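Local coordinates for protein tyrosyl-tRNA synthetase (Aeropyrum pernix, PDB 2CYA) that probably catalyses the ATP-dependent attachment of tyrosine to its cognate tRNA, passing through a tyrosyl-adenylate intermediate, at residues Lys60-Glu64 and Ala65-Phe69; His191-Ala194 and Arg195-Glu199. All blocks are in the same frame, centred on the assembly; numbering follows the deposited sequence.

Contact 1: Lys60-Glu64 and Ala65-Phe69; sequences KDLVE and AGVDF
The carbonyl oxygen of Leu-62 is gripped by two backbone amides from the segment that follows it. Val-67 N reaches Leu-62 O at 3.1 Å with an N-H···O angle of 155°, the amide tilted from the carbonyl plane. Ala-65 N also approaches Leu-62 O, at 3.0 Å, but this bond is bent and weak; the same N-H makes a second weak bond with Asp-61 O, dividing its hydrogen between two carbonyls. One residue on, Gly-66 N meets Val-63 O at 3.1 Å, arriving above the carbonyl plane. Together the Val-67 to Leu-62 and Gly-66 to Val-63 bonds form a Schellman motif, with Gly-66 as the C-prime residue at positive phi, a backbone conformation that glycine adopts readily. A water lies 2.9 Å from both Val-63 O and Val-67 O and bridges the turn. This is how helix 51-64 stops and the chain swings into strand 68-73, the second half of a beta-alpha-beta unit in the nucleotide-binding fold of class I synthetases. Alongside the polar turn, Leu-62 and Val-63 meet Phe-69. The Leu-62 branch tip CD2 lies 3.4 Å from Phe-69 CE1, oblique to the ring, while Val-63 CG2 packs 3.9 Å from Phe-69 CB, the two side chains crossing at about a right angle. With Val-63 CG1 anti to the backbone N (chi1 167°), CG2 is left anti to the carbonyl carbon, the branch that meets Phe-69. Ile-13 of helix 5-14 touches Leu-62 and Ala-65; Asp-61 is held by salt bridges to Arg-15, just past that helix, and to Lys-58 on its own helix. The side chain of Phe-69 is about 5 Å from that of Tyr-39, a predicted tyrosine-binding residue.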
loop_
_atom_site.group_PDB
_atom_site.type_symbol
_atom_site.label_atom_id
_atom_site.label_comp_id
_atom_site.label_asym_id
_atom_site.label_seq_id
_atom_site.Cartn_x
_atom_site.Cartn_y
_atom_site.Cartn_z
ATOM N N LYS A 60 6.851 -23.028 -20.310
ATOM C CA LYS A 60 7.739 -23.728 -21.240
ATOM C C LYS A 60 7.540 -23.197 -22.660
ATOM O O LYS A 60 8.519 -22.928 -23.346
ATOM C CB LYS A 60 7.480 -25.238 -21.223
ATOM C CG LYS A 60 8.343 -25.992 -22.246
ATOM C CD LYS A 60 8.315 -27.507 -22.019
ATOM C CE LYS A 60 9.118 -28.240 -23.103
ATOM N NZ LYS A 60 9.539 -29.618 -22.694
ATOM N N ASP A 61 6.285 -23.037 -23.099
ATOM C CA ASP A 61 6.015 -22.521 -24.444
ATOM C C ASP A 61 6.590 -21.104 -24.656
ATOM O O ASP A 61 7.241 -20.841 -25.669
ATOM C CB ASP A 61 4.507 -22.464 -24.753
ATOM C CG ASP A 61 3.861 -23.845 -24.900
ATOM O OD1 ASP A 61 4.593 -24.840 -24.989
ATOM O OD2 ASP A 61 2.609 -23.931 -24.934
ATOM N N LEU A 62 6.335 -20.186 -23.722
ATOM C CA LEU A 62 6.848 -18.819 -23.855
ATOM C C LEU A 62 8.360 -18.790 -23.952
ATOM O O LEU A 62 8.915 -18.070 -24.783
ATOM C CB LEU A 62 6.383 -17.935 -22.693
ATOM C CG LEU A 62 5.103 -17.169 -23.013
ATOM C CD1 LEU A 62 3.968 -18.152 -23.279
ATOM C CD2 LEU A 62 4.747 -16.254 -21.856
ATOM N N VAL A 63 9.027 -19.574 -23.112
ATOM C CA VAL A 63 10.487 -19.629 -23.143
ATOM C C VAL A 63 10.998 -20.123 -24.509
ATOM O O VAL A 63 11.959 -19.580 -25.047
ATOM C CB VAL A 63 11.039 -20.584 -22.053
ATOM C CG1 VAL A 63 12.530 -20.872 -22.299
ATOM C CG2 VAL A 63 10.840 -19.968 -20.673
ATOM N N GLU A 64 10.360 -21.151 -25.063
ATOM C CA GLU A 64 10.800 -21.694 -26.353
ATOM C C GLU A 64 10.425 -20.748 -27.481
ATOM O O GLU A 64 10.942 -20.860 -28.588
ATOM C CB GLU A 64 10.206 -23.099 -26.593
ATOM C CG GLU A 64 10.585 -24.110 -25.494
ATOM C CD GLU A 64 10.030 -25.521 -25.715
ATOM O OE1 GLU A 64 8.931 -25.681 -26.305
ATOM O OE2 GLU A 64 10.696 -26.477 -25.267
ATOM N N ALA A 65 9.540 -19.803 -27.194
ATOM C CA ALA A 65 9.130 -18.826 -28.195
ATOM C C ALA A 65 10.004 -17.565 -28.120
ATOM O O ALA A 65 9.705 -16.545 -28.745
ATOM C CB ALA A 65 7.659 -18.480 -28.009
ATOM N N GLY A 66 11.093 -17.636 -27.359
ATOM C CA GLY A 66 11.979 -16.492 -27.271
ATOM C C GLY A 66 11.702 -15.423 -26.212
ATOM O O GLY A 66 12.450 -14.452 -26.137
ATOM N N VAL A 67 10.662 -15.582 -25.392
ATOM C CA VAL A 67 10.354 -14.593 -24.340
ATOM C C VAL A 67 11.298 -14.710 -23.131
ATOM O O VAL A 67 11.518 -15.807 -22.640
ATOM C CB VAL A 67 8.903 -14.765 -23.833
ATOM C CG1 VAL A 67 8.618 -13.757 -22.709
ATOM C CG2 VAL A 67 7.902 -14.577 -25.002
ATOM N N ASP A 68 11.873 -13.602 -22.659
ATOM C CA ASP A 68 12.739 -13.652 -21.470
ATOM C C ASP A 68 11.749 -13.725 -20.307
ATOM O O ASP A 68 11.041 -12.754 -19.996
ATOM C CB ASP A 68 13.624 -12.403 -21.359
ATOM C CG ASP A 68 14.858 -12.468 -22.277
ATOM O OD1 ASP A 68 15.606 -13.486 -22.239
ATOM O OD2 ASP A 68 15.095 -11.496 -23.028
ATOM N N PHE A 69 11.721 -14.883 -19.662
ATOM C CA PHE A 69 10.745 -15.170 -18.628
ATOM C C PHE A 69 11.189 -15.208 -17.182
ATOM O O PHE A 69 12.286 -15.666 -16.854
ATOM C CB PHE A 69 10.081 -16.517 -18.963
ATOM C CG PHE A 69 8.649 -16.611 -18.552
ATOM C CD1 PHE A 69 7.656 -16.021 -19.322
ATOM C CD2 PHE A 69 8.295 -17.227 -17.347
ATOM C CE1 PHE A 69 6.318 -16.029 -18.888
ATOM C CE2 PHE A 69 6.966 -17.239 -16.911
ATOM C CZ PHE A 69 5.981 -16.636 -17.678
HETATM O O HOH W 1 13.595 -17.544 -23.681
#

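Contact 2: His191-Ala194 and Arg195-Glu199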
loop_
_atom_site.group_PDB
_atom_site.type_symbol
_atom_site.label_atom_id
_atom_site.label_comp_id
_atom_site.label_asym_id
_atom_site.label_seq_id
_atom_site.Cartn_x
_atom_site.Cartn_y
_atom_site.Cartn_z
ATOM N N HIS A 191 -5.087 -8.000 -14.473
ATOM C CA HIS A 191 -4.434 -7.678 -15.737
ATOM C C HIS A 191 -5.124 -6.556 -16.505
ATOM O O HIS A 191 -4.452 -5.748 -17.151
ATOM C CB HIS A 191 -4.310 -8.935 -16.604
ATOM C CG HIS A 191 -3.353 -9.944 -16.050
ATOM N ND1 HIS A 191 -3.239 -11.221 -16.555
ATOM C CD2 HIS A 191 -2.476 -9.867 -15.018
ATOM C CE1 HIS A 191 -2.335 -11.887 -15.859
ATOM N NE2 HIS A 191 -1.856 -11.089 -14.920
ATOM N N MET A 192 -6.453 -6.499 -16.441
ATOM C CA MET A 192 -7.178 -5.430 -17.124
ATOM C C MET A 192 -6.876 -4.096 -16.453
ATOM O O MET A 192 -6.754 -3.077 -17.112
ATOM C CB MET A 192 -8.698 -5.684 -17.113
ATOM C CG MET A 192 -9.108 -6.914 -17.937
ATOM S SD MET A 192 -8.384 -6.874 -19.615
ATOM C CE MET A 192 -9.608 -5.828 -20.437
ATOM N N LEU A 193 -6.763 -4.106 -15.131
ATOM C CA LEU A 193 -6.444 -2.886 -14.404
ATOM C C LEU A 193 -5.051 -2.426 -14.827
ATOM O O LEU A 193 -4.798 -1.226 -14.986
ATOM C CB LEU A 193 -6.445 -3.165 -12.897
ATOM C CG LEU A 193 -5.988 -1.997 -12.017
ATOM C CD1 LEU A 193 -6.870 -0.771 -12.293
ATOM C CD2 LEU A 193 -6.047 -2.412 -10.558
ATOM N N ALA A 194 -4.128 -3.374 -14.999
ATOM C CA ALA A 194 -2.760 -2.994 -15.395
ATOM C C ALA A 194 -2.793 -2.336 -16.771
ATOM O O ALA A 194 -2.156 -1.303 -17.003
ATOM C CB ALA A 194 -1.850 -4.224 -15.437
ATOM N N ARG A 195 -3.546 -2.938 -17.688
ATOM C CA ARG A 195 -3.655 -2.410 -19.052
ATOM C C ARG A 195 -4.335 -1.051 -19.069
ATOM O O ARG A 195 -3.966 -0.179 -19.852
ATOM C CB ARG A 195 -4.445 -3.380 -19.946
ATOM C CG ARG A 195 -3.691 -4.664 -20.294
ATOM C CD ARG A 195 -4.596 -5.642 -21.044
ATOM N NE ARG A 195 -5.166 -5.070 -22.267
ATOM C CZ ARG A 195 -4.502 -4.902 -23.404
ATOM N NH1 ARG A 195 -3.216 -5.257 -23.509
ATOM N NH2 ARG A 195 -5.125 -4.367 -24.444
ATOM N N ASP A 196 -5.331 -0.870 -18.207
ATOM C CA ASP A 196 -6.063 0.398 -18.164
ATOM C C ASP A 196 -5.255 1.526 -17.561
ATOM O O ASP A 196 -5.577 2.687 -17.752
ATOM C CB ASP A 196 -7.337 0.272 -17.332
ATOM C CG ASP A 196 -8.481 -0.321 -18.107
ATOM O OD1 ASP A 196 -8.357 -0.429 -19.345
ATOM O OD2 ASP A 196 -9.500 -0.669 -17.476
ATOM N N VAL A 197 -4.199 1.171 -16.841
ATOM C CA VAL A 197 -3.385 2.145 -16.145
ATOM C C VAL A 197 -2.011 2.420 -16.735
ATOM O O VAL A 197 -1.453 3.504 -16.540
ATOM C CB VAL A 197 -3.259 1.680 -14.661
ATOM C CG1 VAL A 197 -1.960 2.143 -14.042
ATOM C CG2 VAL A 197 -4.450 2.191 -13.885
ATOM N N ALA A 198 -1.477 1.454 -17.468
ATOM C CA ALA A 198 -0.139 1.561 -18.048
ATOM C C ALA A 198 0.231 2.871 -18.767
ATOM O O ALA A 198 1.275 3.459 -18.487
ATOM C CB ALA A 198 0.105 0.369 -18.984
ATOM N N GLU A 199 -0.599 3.316 -19.703
ATOM C CA GLU A 199 -0.277 4.538 -20.453
ATOM C C GLU A 199 -0.296 5.789 -19.561
ATOM O O GLU A 199 0.552 6.667 -19.700
ATOM C CB GLU A 199 -1.206 4.671 -21.676
ATOM C CG GLU A 199 -0.907 3.595 -22.732
ATOM C CD GLU A 199 -1.857 3.597 -23.934
ATOM O OE1 GLU A 199 -2.719 4.503 -24.047
ATOM O OE2 GLU A 199 -1.726 2.681 -24.777
#
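Helix 188-198 links strands 180-184 and 207-211 in a beta-alpha-beta unit of the catalytic fold. In its last turns two regular i to i+4 bonds come first: Arg-195 N donates to His-191 O at 3.0 Å, and Asp-196 N to Met-192 O at 2.8 Å. Toward the end the pattern changes: Ala-194 O accepts from Ala-198 N at 2.9 Å and also, in an i to i+3 bond, from Val-197 N, which stands above the carbonyl plane. The bond from Val-197 N to Leu-193 O is weak. The side chains of Leu-193 and Val-197, one turn apart, run alongside each other, with CD1 of Leu-193 4.1 Å from CG2 of Val-197. On Arg-195, CG sits beside the backbone N (chi1 -72°), which brings it to 3.4 Å from His-191 O; the chain then bends at chi3, and NH1 makes a salt bridge with Glu-25 and a hydrogen bond to Pro-206 O. His-191, close to the predicted tyrosine-binding Gln-169 and Gln-187, hydrogen-bonds through ND1 to His-210 NE2, and Asp-196 forms a salt bridge with Arg-141. The main chain thus supplies the polar bonds between the two segments, while the charged side chains tie this helix to neighbouring parts of the fold.

How the contacts relate
Both contacts are local and largely buried, and each belongs to a beta-alpha-beta unit feeding the same six-stranded mixed sheet, but they hold different elements, with centres 23 Å apart and no touch between them. Contact 1 joins a helix end to the start of the next strand, so its amides serve a change of direction and an aromatic ring contributes to the packing. Contact 2 stays within the final turns of one helix; backbone bonds dominate and the apolar touch between its segments is slight. Exposed residues occur in both, Glu-64 and Gly-66 in the first, Met-192 and Asp-196 in the second. Contact 1 approaches the predicted tyrosine site with an apolar ring, contact 2 with a polar imidazole.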